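Side-chain contacts in 3-deoxy-D-manno-octulosonate 8-phosphate phosphatase KdsC (Haemophilus influenzae Rd, PDB 1K1E), which hydrolyses 3-deoxy-D-manno-octulosonate 8-phosphate to 3-deoxy-D-manno-octulosonate and inorganic phosphate in lipopolysaccharide biosynthesis, as a homotetramer with magnesium as cofactor: residues Pro113-Cys118 with Lys132-His137; Ala55-Arg60 with Phe89-Gln94; Thr120-Ala125 with Asp153-Ala158; Gly22-His25 with Gly30-Ile33. All coordinates share one frame; numbering follows the deposited sequence.

Interaction 1. Residues Pro113-Cys118 with Lys132-His137; sequences PAFAAC and KNAVDH. With HG (mercury (II) ion), chain N.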
loop_
_atom_site.group_PDB
_atom_site.type_symbol
_atom_site.label_atom_id
_atom_site.label_comp_id
_atom_site.label_asym_id
_atom_site.label_seq_id
_atom_site.Cartn_x
_atom_site.Cartn_y
_atom_site.Cartn_z
ATOM N N PRO A 113 15.386 -7.434 22.638
ATOM C CA PRO A 113 15.325 -7.847 24.049
ATOM C C PRO A 113 14.014 -8.613 24.321
ATOM O O PRO A 113 13.972 -9.460 25.211
ATOM C CB PRO A 113 15.367 -6.522 24.830
ATOM C CG PRO A 113 15.988 -5.542 23.856
ATOM C CD PRO A 113 15.399 -5.971 22.504
ATOM N N ALA A 114 12.979 -8.328 23.535
ATOM C CA ALA A 114 11.702 -9.005 23.644
ATOM C C ALA A 114 11.758 -10.463 23.216
ATOM O O ALA A 114 11.146 -11.339 23.859
ATOM C CB ALA A 114 10.603 -8.251 22.838
ATOM N N PHE A 115 12.515 -10.734 22.154
ATOM C CA PHE A 115 12.670 -12.100 21.693
ATOM C C PHE A 115 13.356 -12.898 22.793
ATOM O O PHE A 115 12.976 -14.013 23.061
ATOM C CB PHE A 115 13.576 -12.174 20.438
ATOM C CG PHE A 115 13.052 -11.401 19.250
ATOM C CD1 PHE A 115 13.939 -10.810 18.326
ATOM C CD2 PHE A 115 11.694 -11.298 19.007
ATOM C CE1 PHE A 115 13.476 -10.130 17.182
ATOM C CE2 PHE A 115 11.232 -10.628 17.869
ATOM C CZ PHE A 115 12.127 -10.040 16.955
ATOM N N ALA A 116 14.388 -12.283 23.392
ATOM C CA ALA A 116 15.209 -12.914 24.428
ATOM C C ALA A 116 14.412 -13.202 25.700
ATOM O O ALA A 116 14.605 -14.212 26.347
ATOM C CB ALA A 116 16.402 -12.034 24.748
ATOM N N ALA A 117 13.499 -12.316 26.037
ATOM C CA ALA A 117 12.705 -12.508 27.238
ATOM C C ALA A 117 11.625 -13.572 27.020
ATOM O O ALA A 117 11.273 -14.293 27.995
ATOM C CB ALA A 117 12.107 -11.257 27.621
ATOM N N CYS A 118 11.116 -13.724 25.779
ATOM C CA CYS A 118 10.079 -14.770 25.531
ATOM C C CYS A 118 10.673 -16.151 25.243
ATOM O O CYS A 118 11.812 -16.272 24.852
ATOM C CB CYS A 118 9.168 -14.405 24.357
ATOM S SG CYS A 118 7.792 -13.295 24.728
ATOM N N LYS A 132 15.922 -11.327 11.978
ATOM C CA LYS A 132 15.585 -12.679 11.524
ATOM C C LYS A 132 16.488 -13.714 12.143
ATOM O O LYS A 132 16.036 -14.817 12.506
ATOM C CB LYS A 132 15.709 -12.760 9.987
ATOM C CG LYS A 132 14.512 -12.110 9.331
ATOM C CD LYS A 132 14.628 -12.348 7.796
ATOM C CE LYS A 132 13.403 -11.977 7.057
ATOM N NZ LYS A 132 13.588 -12.187 5.563
ATOM N N ASN A 133 17.775 -13.372 12.272
ATOM C CA ASN A 133 18.734 -14.348 12.840
ATOM C C ASN A 133 18.503 -14.604 14.318
ATOM O O ASN A 133 18.848 -15.652 14.870
ATOM C CB ASN A 133 20.153 -13.842 12.664
ATOM C CG ASN A 133 21.181 -14.997 12.705
ATOM O OD1 ASN A 133 22.184 -14.956 13.428
ATOM N ND2 ASN A 133 20.889 -16.010 11.998
ATOM N N ALA A 134 17.867 -13.640 14.949
ATOM C CA ALA A 134 17.628 -13.738 16.374
ATOM C C ALA A 134 16.395 -14.524 16.841
ATOM O O ALA A 134 16.316 -14.945 18.005
ATOM C CB ALA A 134 17.585 -12.283 16.973
ATOM N N VAL A 135 15.421 -14.710 15.979
ATOM C CA VAL A 135 14.169 -15.360 16.427
ATOM C C VAL A 135 14.190 -16.856 16.157
ATOM O O VAL A 135 15.084 -17.363 15.463
ATOM C CB VAL A 135 12.985 -14.817 15.647
ATOM C CG1 VAL A 135 12.843 -13.297 15.820
ATOM C CG2 VAL A 135 13.196 -15.151 14.150
ATOM N N ASP A 136 13.192 -17.560 16.677
ATOM C CA ASP A 136 13.067 -18.998 16.479
ATOM C C ASP A 136 12.495 -19.322 15.122
ATOM O O ASP A 136 12.894 -20.303 14.482
ATOM C CB ASP A 136 12.180 -19.599 17.567
ATOM C CG ASP A 136 12.816 -19.496 18.930
ATOM O OD1 ASP A 136 12.174 -18.992 19.905
ATOM O OD2 ASP A 136 13.995 -19.882 19.013
ATOM N N HIS A 137 11.586 -18.474 14.657
ATOM C CA HIS A 137 10.930 -18.759 13.413
ATOM C C HIS A 137 10.746 -17.518 12.555
ATOM O O HIS A 137 10.134 -16.535 12.979
ATOM C CB HIS A 137 9.558 -19.385 13.739
ATOM C CG HIS A 137 9.571 -20.384 14.875
ATOM N ND1 HIS A 137 9.976 -21.697 14.722
ATOM C CD2 HIS A 137 9.131 -20.282 16.159
ATOM C CE1 HIS A 137 9.776 -22.361 15.853
ATOM N NE2 HIS A 137 9.261 -21.526 16.739
HETATM HG HG HG N . 8.614 -11.252 25.249
#
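Val135 lays one methyl, CG1, over the face of the Phe115 ring, a CH-pi contact on one flank of the parallel sheet of the HAD fold, where helix 112-117 meets the loop leading to strand 137-138. The case illustrates how a single branch can carry most of an interface. CG1 of Val135 stands 3.5 Å from the centroid of the Phe115 ring, only 11° from the ring normal. All six ring carbons therefore lie at similar range from the methyl, with CE1 and CZ nearest. A first torsion of -59° sets CG1 of Val135 anti to its carbonyl carbon, and it is this branch, not CG2, that covers the ring. Phe115 and Val135 both also touch Ser121, so strand 120-123 lies beside this tight part.

Toward the solvent the packing thins. Ala134 reaches Phe115 obliquely, its CB 4.2 Å from CD1 of the ring, and the residue is itself exposed. No hydrogen bond links the two segments. The loop is tied instead to strand 120-123, where Asp136 OD1 accepts from the backbone N of Ser121.

Away from the ring, the end of the helix meets a mercury ion bound in the crystal, with Cys88 completing the protein ligands. Ala114 O serves two partners: it accepts from Cys118 N, and it lies 2.9 Å from the mercury. The thiolate bond is much the shorter, Cys118 SG standing 2.3 Å from the metal.

Interaction 2. Residues Ala55-Arg60 with Phe89-Gln94; sequences AVLSGR and FDLMKQ. With SO4 (sulfate ion), chain O.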
loop_
_atom_site.group_PDB
_atom_site.type_symbol
_atom_site.label_atom_id
_atom_site.label_comp_id
_atom_site.label_asym_id
_atom_site.label_seq_id
_atom_site.Cartn_x
_atom_site.Cartn_y
_atom_site.Cartn_z
ATOM N N ALA A 55 -1.422 -10.073 23.929
ATOM C CA ALA A 55 -1.061 -8.753 24.460
ATOM C C ALA A 55 -0.361 -7.943 23.352
ATOM O O ALA A 55 0.234 -8.531 22.426
ATOM C CB ALA A 55 -0.127 -8.874 25.667
ATOM N N VAL A 56 -0.482 -6.617 23.459
ATOM C CA VAL A 56 0.135 -5.689 22.512
ATOM C C VAL A 56 1.203 -4.911 23.275
ATOM O O VAL A 56 0.975 -4.467 24.394
ATOM C CB VAL A 56 -0.953 -4.726 21.972
ATOM C CG1 VAL A 56 -0.312 -3.531 21.202
ATOM C CG2 VAL A 56 -1.947 -5.537 21.131
ATOM N N LEU A 57 2.360 -4.712 22.641
ATOM C CA LEU A 57 3.468 -4.006 23.259
ATOM C C LEU A 57 3.893 -2.988 22.200
ATOM O O LEU A 57 4.178 -3.371 21.091
ATOM C CB LEU A 57 4.591 -5.003 23.517
ATOM C CG LEU A 57 5.479 -4.898 24.755
ATOM C CD1 LEU A 57 6.770 -5.566 24.417
ATOM C CD2 LEU A 57 5.756 -3.460 25.189
ATOM N N SER A 58 3.888 -1.708 22.514
ATOM C CA SER A 58 4.314 -0.730 21.517
ATOM C C SER A 58 5.038 0.386 22.246
ATOM O O SER A 58 4.663 0.727 23.372
ATOM C CB SER A 58 3.096 -0.128 20.793
ATOM O OG SER A 58 3.518 0.884 19.912
ATOM N N GLY A 59 6.081 0.932 21.620
ATOM C CA GLY A 59 6.794 2.046 22.215
ATOM C C GLY A 59 6.010 3.351 22.044
ATOM O O GLY A 59 6.431 4.424 22.506
ATOM N N ARG A 60 4.839 3.268 21.422
ATOM C CA ARG A 60 4.021 4.442 21.156
ATOM C C ARG A 60 2.635 4.189 21.738
ATOM O O ARG A 60 2.215 3.052 21.875
ATOM C CB ARG A 60 3.928 4.681 19.613
ATOM C CG ARG A 60 5.253 5.162 18.943
ATOM C CD ARG A 60 5.205 5.223 17.381
ATOM N NE ARG A 60 4.446 6.384 16.896
ATOM C CZ ARG A 60 4.985 7.579 16.607
ATOM N NH1 ARG A 60 6.311 7.754 16.748
ATOM N NH2 ARG A 60 4.210 8.608 16.203
ATOM N N PHE A 89 8.053 -9.218 30.760
ATOM C CA PHE A 89 7.747 -9.934 32.000
ATOM C C PHE A 89 6.514 -9.438 32.731
ATOM O O PHE A 89 5.793 -10.239 33.382
ATOM C CB PHE A 89 8.985 -9.900 32.858
ATOM C CG PHE A 89 10.165 -10.568 32.183
ATOM C CD1 PHE A 89 10.140 -11.932 31.929
ATOM C CD2 PHE A 89 11.299 -9.842 31.833
ATOM C CE1 PHE A 89 11.243 -12.574 31.339
ATOM C CE2 PHE A 89 12.396 -10.479 31.244
ATOM C CZ PHE A 89 12.370 -11.838 31.006
ATOM N N ASP A 90 6.277 -8.132 32.609
ATOM C CA ASP A 90 5.117 -7.512 33.250
ATOM C C ASP A 90 3.864 -8.057 32.623
ATOM O O ASP A 90 2.907 -8.363 33.333
ATOM C CB ASP A 90 5.164 -6.005 33.105
ATOM C CG ASP A 90 6.218 -5.353 33.976
ATOM O OD1 ASP A 90 6.523 -4.125 33.743
ATOM O OD2 ASP A 90 6.709 -6.071 34.878
ATOM N N LEU A 91 3.865 -8.183 31.287
ATOM C CA LEU A 91 2.664 -8.697 30.606
ATOM C C LEU A 91 2.489 -10.171 30.929
ATOM O O LEU A 91 1.367 -10.684 31.071
ATOM C CB LEU A 91 2.795 -8.470 29.084
ATOM C CG LEU A 91 2.644 -7.015 28.643
ATOM C CD1 LEU A 91 3.047 -6.889 27.120
ATOM C CD2 LEU A 91 1.129 -6.545 28.851
ATOM N N MET A 92 3.586 -10.890 31.055
ATOM C CA MET A 92 3.462 -12.316 31.365
ATOM C C MET A 92 2.817 -12.451 32.736
ATOM O O MET A 92 1.911 -13.258 32.905
ATOM C CB MET A 92 4.824 -13.006 31.431
ATOM C CG MET A 92 5.474 -13.112 30.009
ATOM S SD MET A 92 7.228 -13.452 30.180
ATOM C CE MET A 92 7.843 -13.523 28.530
ATOM N N LYS A 93 3.322 -11.654 33.684
ATOM C CA LYS A 93 2.786 -11.727 35.035
ATOM C C LYS A 93 1.288 -11.388 34.991
ATOM O O LYS A 93 0.479 -12.028 35.703
ATOM C CB LYS A 93 3.552 -10.772 35.964
ATOM C CG LYS A 93 3.471 -11.124 37.443
ATOM N N GLN A 94 0.895 -10.428 34.147
ATOM C CA GLN A 94 -0.537 -10.091 34.079
ATOM C C GLN A 94 -1.292 -11.247 33.496
ATOM O O GLN A 94 -2.451 -11.519 33.898
ATOM C CB GLN A 94 -0.806 -8.820 33.257
ATOM C CG GLN A 94 -0.510 -7.494 33.963
ATOM C CD GLN A 94 -0.688 -6.331 33.052
ATOM O OE1 GLN A 94 0.261 -5.541 32.826
ATOM N NE2 GLN A 94 -1.898 -6.190 32.492
HETATM S S SO4 O . 8.453 0.211 18.905
HETATM O O1 SO4 O . 9.280 -0.999 18.916
HETATM O O2 SO4 O . 8.509 0.761 17.519
HETATM O O3 SO4 O . 8.965 1.205 19.834
HETATM O O4 SO4 O . 7.100 -0.245 19.312
#
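Leu91 points from helix 84-95 toward strand 53-58, and its two methyls do the touching across this buried contact. The helix and strand segments run nearly antiparallel, their axes 10.0 Å apart, a spacing that one leucine side chain helps to fill.

The apolar contacts come first. CD1 of Leu91 reaches two strand residues, meeting CG of Leu57 at 3.9 Å and CB of Ala55 at 4.0 Å. CD2 of Leu91 also lies against that same CB of Ala55, at 4.1 Å, so the alanine methyl is held by both branches of the leucine fork. Phe10 and Ile12 of the neighbouring strand 10-14 touch Leu91 as well, extending the apolar layer across the sheet.

The polar contacts gather from Ser58 to Arg60. A chi1 of 175° swings Ser58 OG to the carbonyl side, where it accepts from Arg60 N at 3.1 Å, closing an ST turn. The backbone N-H of Gly59 donates to O4 of a sulfate at 2.8 Å, an almost straight bond with an angle of 170° at the hydrogen. Lys84 NZ also binds this sulfate, which thus lies between Gly59 and the start of helix 84-95.

Charge pairing completes the account: Arg60 NE forms a salt bridge with Glu31 OE2. Arg60 and Lys84 are probable substrate ligands by similarity, and the sulfate is consistent with a phosphate position. Ser58, in the carboxy-terminal part of the strand beside strand 10-14, and Lys84, at the start of helix 84-95, match the places of HAD motifs II and III.

Interaction 3. Residues Thr120-Ala125 with Asp153-Ala158; sequences TSFAVA and DMILQA
Between segments 120-125 and 153-158 the nearest CA atoms are those of Phe122 and Met154, 11.0 Å apart. In this helix-on-sheet packing of the HAD alpha/beta fold, side chains bridge the gap and no backbone atoms meet. Phe122 projects from the extended strand toward the helix, and Met154 points back from it; the two side chains slide past each other in opposite directions.

With CG anti to the carbonyl carbon (chi1 -66°), Phe122 sends the CE2-CZ edge of its ring to the helix. Ile155 approaches that end obliquely, its CG1 lying 4.5 Å from CZ of Phe122. The ring is also packed by Ala103 and Ile105 of the adjoining strand 102-106 and by Met151 of the helix, so it belongs to the apolar layer between sheet and helix. The ring of His137 meets it too. Next to Met154, Asp153 forms a salt bridge with Arg149 and a hydrogen bond with Tyr130 of the third subunit, placing this helix close to the assembly interface.

Met154 supplies a Met-aromatic contact of the edge type. Its SD is 5.5 Å from the Phe122 centroid and 78° off the ring normal. A bend at chi3 (45°) carries the terminal methyl round to the ring plane, where Met154 CE lies 4.0 Å from Phe122 CE2.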
loop_
_atom_site.group_PDB
_atom_site.type_symbol
_atom_site.label_atom_id
_atom_site.label_comp_id
_atom_site.label_asym_id
_atom_site.label_seq_id
_atom_site.Cartn_x
_atom_site.Cartn_y
_atom_site.Cartn_z
ATOM N N THR A 120 9.518 -18.247 22.875
ATOM C CA THR A 120 9.474 -18.492 21.425
ATOM C C THR A 120 9.375 -17.126 20.765
ATOM O O THR A 120 8.721 -16.231 21.312
ATOM C CB THR A 120 8.182 -19.291 21.072
ATOM O OG1 THR A 120 8.227 -20.557 21.752
ATOM C CG2 THR A 120 8.030 -19.510 19.591
ATOM N N SER A 121 10.008 -16.959 19.612
ATOM C CA SER A 121 9.962 -15.664 18.937
ATOM C C SER A 121 9.832 -15.859 17.429
ATOM O O SER A 121 10.401 -16.783 16.858
ATOM C CB SER A 121 11.254 -14.897 19.235
ATOM O OG SER A 121 12.378 -15.713 18.927
ATOM N N PHE A 122 9.143 -14.908 16.806
ATOM C CA PHE A 122 8.872 -14.868 15.389
ATOM C C PHE A 122 9.226 -13.521 14.812
ATOM O O PHE A 122 9.014 -12.497 15.459
ATOM C CB PHE A 122 7.378 -15.012 15.147
ATOM C CG PHE A 122 6.825 -16.376 15.538
ATOM C CD1 PHE A 122 6.489 -16.640 16.865
ATOM C CD2 PHE A 122 6.604 -17.356 14.590
ATOM C CE1 PHE A 122 5.951 -17.844 17.238
ATOM C CE2 PHE A 122 6.036 -18.608 14.967
ATOM C CZ PHE A 122 5.715 -18.843 16.303
ATOM N N ALA A 123 9.746 -13.529 13.585
ATOM C CA ALA A 123 10.034 -12.254 12.925
ATOM C C ALA A 123 9.230 -12.248 11.660
ATOM O O ALA A 123 9.097 -13.301 11.007
ATOM C CB ALA A 123 11.565 -12.137 12.591
ATOM N N VAL A 124 8.687 -11.083 11.317
ATOM C CA VAL A 124 7.966 -10.898 10.048
ATOM C C VAL A 124 8.960 -10.992 8.901
ATOM O O VAL A 124 10.177 -10.779 9.081
ATOM C CB VAL A 124 7.206 -9.530 9.997
ATOM C CG1 VAL A 124 6.134 -9.523 11.077
ATOM C CG2 VAL A 124 8.181 -8.343 10.213
ATOM N N ALA A 125 8.441 -11.336 7.734
ATOM C CA ALA A 125 9.319 -11.543 6.558
ATOM C C ALA A 125 10.209 -10.396 6.116
ATOM O O ALA A 125 11.220 -10.614 5.438
ATOM C CB ALA A 125 8.477 -11.987 5.397
ATOM N N ASP A 153 -2.025 -19.165 13.173
ATOM C CA ASP A 153 -2.434 -20.401 12.525
ATOM C C ASP A 153 -1.437 -21.504 12.911
ATOM O O ASP A 153 -1.843 -22.625 13.190
ATOM C CB ASP A 153 -2.378 -20.288 10.999
ATOM C CG ASP A 153 -3.561 -19.561 10.397
ATOM O OD1 ASP A 153 -3.453 -19.332 9.185
ATOM O OD2 ASP A 153 -4.579 -19.256 11.055
ATOM N N MET A 154 -0.141 -21.175 12.887
ATOM C CA MET A 154 0.902 -22.180 13.199
ATOM C C MET A 154 0.763 -22.676 14.622
ATOM O O MET A 154 0.848 -23.902 14.886
ATOM C CB MET A 154 2.315 -21.569 13.082
ATOM C CG MET A 154 2.788 -21.296 11.688
ATOM S SD MET A 154 4.519 -20.728 11.743
ATOM C CE MET A 154 5.179 -21.890 12.855
ATOM N N ILE A 155 0.593 -21.727 15.541
ATOM C CA ILE A 155 0.440 -22.122 16.942
ATOM C C ILE A 155 -0.808 -23.007 17.132
ATOM O O ILE A 155 -0.741 -24.058 17.755
ATOM C CB ILE A 155 0.350 -20.863 17.863
ATOM C CG1 ILE A 155 1.661 -20.070 17.750
ATOM C CG2 ILE A 155 0.063 -21.316 19.331
ATOM C CD1 ILE A 155 1.677 -18.709 18.469
ATOM N N LEU A 156 -1.951 -22.552 16.636
ATOM C CA LEU A 156 -3.172 -23.340 16.767
ATOM C C LEU A 156 -3.079 -24.707 16.110
ATOM O O LEU A 156 -3.615 -25.716 16.623
ATOM C CB LEU A 156 -4.371 -22.583 16.198
ATOM C CG LEU A 156 -4.749 -21.344 17.022
ATOM C CD1 LEU A 156 -5.696 -20.448 16.267
ATOM C CD2 LEU A 156 -5.383 -21.791 18.341
ATOM N N GLN A 157 -2.416 -24.770 14.962
ATOM C CA GLN A 157 -2.301 -26.070 14.352
ATOM C C GLN A 157 -1.455 -26.974 15.226
ATOM O O GLN A 157 -1.757 -28.138 15.362
ATOM C CB GLN A 157 -1.656 -25.945 13.002
ATOM C CG GLN A 157 -1.415 -27.279 12.362
ATOM C CD GLN A 157 -1.472 -27.094 10.908
ATOM O OE1 GLN A 157 -2.563 -26.850 10.342
ATOM N NE2 GLN A 157 -0.309 -27.135 10.265
ATOM N N ALA A 158 -0.384 -26.437 15.802
ATOM C CA ALA A 158 0.488 -27.229 16.672
ATOM C C ALA A 158 -0.287 -27.786 17.858
ATOM O O ALA A 158 0.011 -28.894 18.293
ATOM C CB ALA A 158 1.670 -26.398 17.163
#

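Interaction 4. Residues Gly22-His25 with Gly30-Ile33; sequences GQLH and GEAI
With CG of His25 anti to the carbonyl carbon (chi1 -55°), CB of His25 and the CD2 edge of its ring both face Ile33 O, at 3.5 Å from CB and 3.6 Å from CD2. On the other strand Glu31, turned the same way at chi1 (-70°) and extended beyond CG, carries its carboxylate back across the hairpin. There OE1 of Glu31 passes CD2 of Leu24 at 3.8 Å.

The direct bond is between backbones: Ala32 N donates to His25 O, nearly straight, at 2.7 Å. The short strand axes stand at 90°, and a water bridges the two segments. It accepts from His25 N at 2.8 Å and donates to Glu31 OE1 at 2.7 Å and to Ile33 O at 2.6 Å, so three partners fix its position. Lys34 further holds Glu31 at OE1, while OE2, the partner of Arg60, probably helps position that arginine, a substrate ligand by similarity.

His25 ND1 is hydrogen-bonded to Ser35 OG of the second subunit, and Leu24 and His25 pair with a strand of that subunit. This is a beta hairpin beside the active site, whose sheet continues across the tetramer interface.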
loop_
_atom_site.group_PDB
_atom_site.type_symbol
_atom_site.label_atom_id
_atom_site.label_comp_id
_atom_site.label_asym_id
_atom_site.label_seq_id
_atom_site.Cartn_x
_atom_site.Cartn_y
_atom_site.Cartn_z
ATOM N N GLY A 22 4.427 -1.065 8.825
ATOM C CA GLY A 22 5.514 -0.168 9.232
ATOM C C GLY A 22 5.334 1.301 8.905
ATOM O O GLY A 22 6.115 2.133 9.363
ATOM N N GLN A 23 4.323 1.620 8.113
ATOM C CA GLN A 23 4.142 3.010 7.765
ATOM C C GLN A 23 3.503 3.757 8.941
ATOM O O GLN A 23 2.739 3.194 9.709
ATOM C CB GLN A 23 3.274 3.140 6.508
ATOM C CG GLN A 23 3.845 2.468 5.226
ATOM C CD GLN A 23 2.970 2.690 3.985
ATOM O OE1 GLN A 23 2.788 3.845 3.515
ATOM N NE2 GLN A 23 2.413 1.592 3.442
ATOM N N LEU A 24 3.909 5.010 9.135
ATOM C CA LEU A 24 3.283 5.884 10.122
ATOM C C LEU A 24 2.577 6.920 9.232
ATOM O O LEU A 24 3.235 7.700 8.513
ATOM C CB LEU A 24 4.376 6.526 10.970
ATOM C CG LEU A 24 5.313 5.538 11.684
ATOM C CD1 LEU A 24 6.473 6.360 12.401
ATOM C CD2 LEU A 24 4.486 4.756 12.745
ATOM N N HIS A 25 1.229 6.878 9.204
ATOM C CA HIS A 25 0.483 7.785 8.343
ATOM C C HIS A 25 0.240 9.053 9.098
ATOM O O HIS A 25 -0.612 9.136 10.004
ATOM C CB HIS A 25 -0.829 7.160 7.915
ATOM C CG HIS A 25 -0.650 5.833 7.258
ATOM N ND1 HIS A 25 -0.004 5.678 6.041
ATOM C CD2 HIS A 25 -1.007 4.590 7.669
ATOM C CE1 HIS A 25 0.016 4.388 5.729
ATOM N NE2 HIS A 25 -0.586 3.709 6.697
ATOM N N GLY A 30 0.611 14.560 13.792
ATOM C CA GLY A 30 1.127 13.251 14.188
ATOM C C GLY A 30 0.465 12.125 13.394
ATOM O O GLY A 30 -0.032 12.338 12.296
ATOM N N GLU A 31 0.449 10.928 13.958
ATOM C CA GLU A 31 -0.209 9.810 13.279
ATOM C C GLU A 31 -1.676 10.110 13.170
ATOM O O GLU A 31 -2.308 10.502 14.140
ATOM C CB GLU A 31 -0.047 8.516 14.073
ATOM C CG GLU A 31 1.350 7.972 14.080
ATOM C CD GLU A 31 1.349 6.557 14.667
ATOM O OE1 GLU A 31 0.942 5.614 13.959
ATOM O OE2 GLU A 31 1.718 6.410 15.850
ATOM N N ALA A 32 -2.240 9.864 12.006
ATOM C CA ALA A 32 -3.645 10.166 11.803
ATOM C C ALA A 32 -4.449 8.945 11.506
ATOM O O ALA A 32 -5.645 8.937 11.715
ATOM C CB ALA A 32 -3.797 11.161 10.676
ATOM N N ILE A 33 -3.789 7.918 11.004
ATOM C CA ILE A 33 -4.409 6.661 10.621
ATOM C C ILE A 33 -3.386 5.588 10.966
ATOM O O ILE A 33 -2.159 5.823 10.853
ATOM C CB ILE A 33 -4.628 6.595 9.062
ATOM C CG1 ILE A 33 -5.764 7.523 8.623
ATOM C CG2 ILE A 33 -4.994 5.140 8.602
ATOM C CD1 ILE A 33 -5.701 7.761 7.154
HETATM O O HOH W 1 0.346 5.327 11.336
#

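Overall arrangement
Along the chain the hairpin of interaction 4 closes first, then interaction 2, while interactions 1 and 3 come last with their segments alternating. Interactions 2 and 3 each pack a helix on the same parallel sheet, through strands 53-58 and 120-123, with centres about 18 Å apart on opposite sides of the chain's centre. Interaction 1 borders both: Ala117 touches Phe89 of interaction 2, and its loop pairs with Ser121 of interaction 3. Interaction 4 stands apart, about 22 Å or more from the other centres. The general principle is a core of helices packed on the sheet behind the metal and probable substrate sites, with an intersubunit hairpin tied to interaction 2 by the salt bridge Arg60-Glu31.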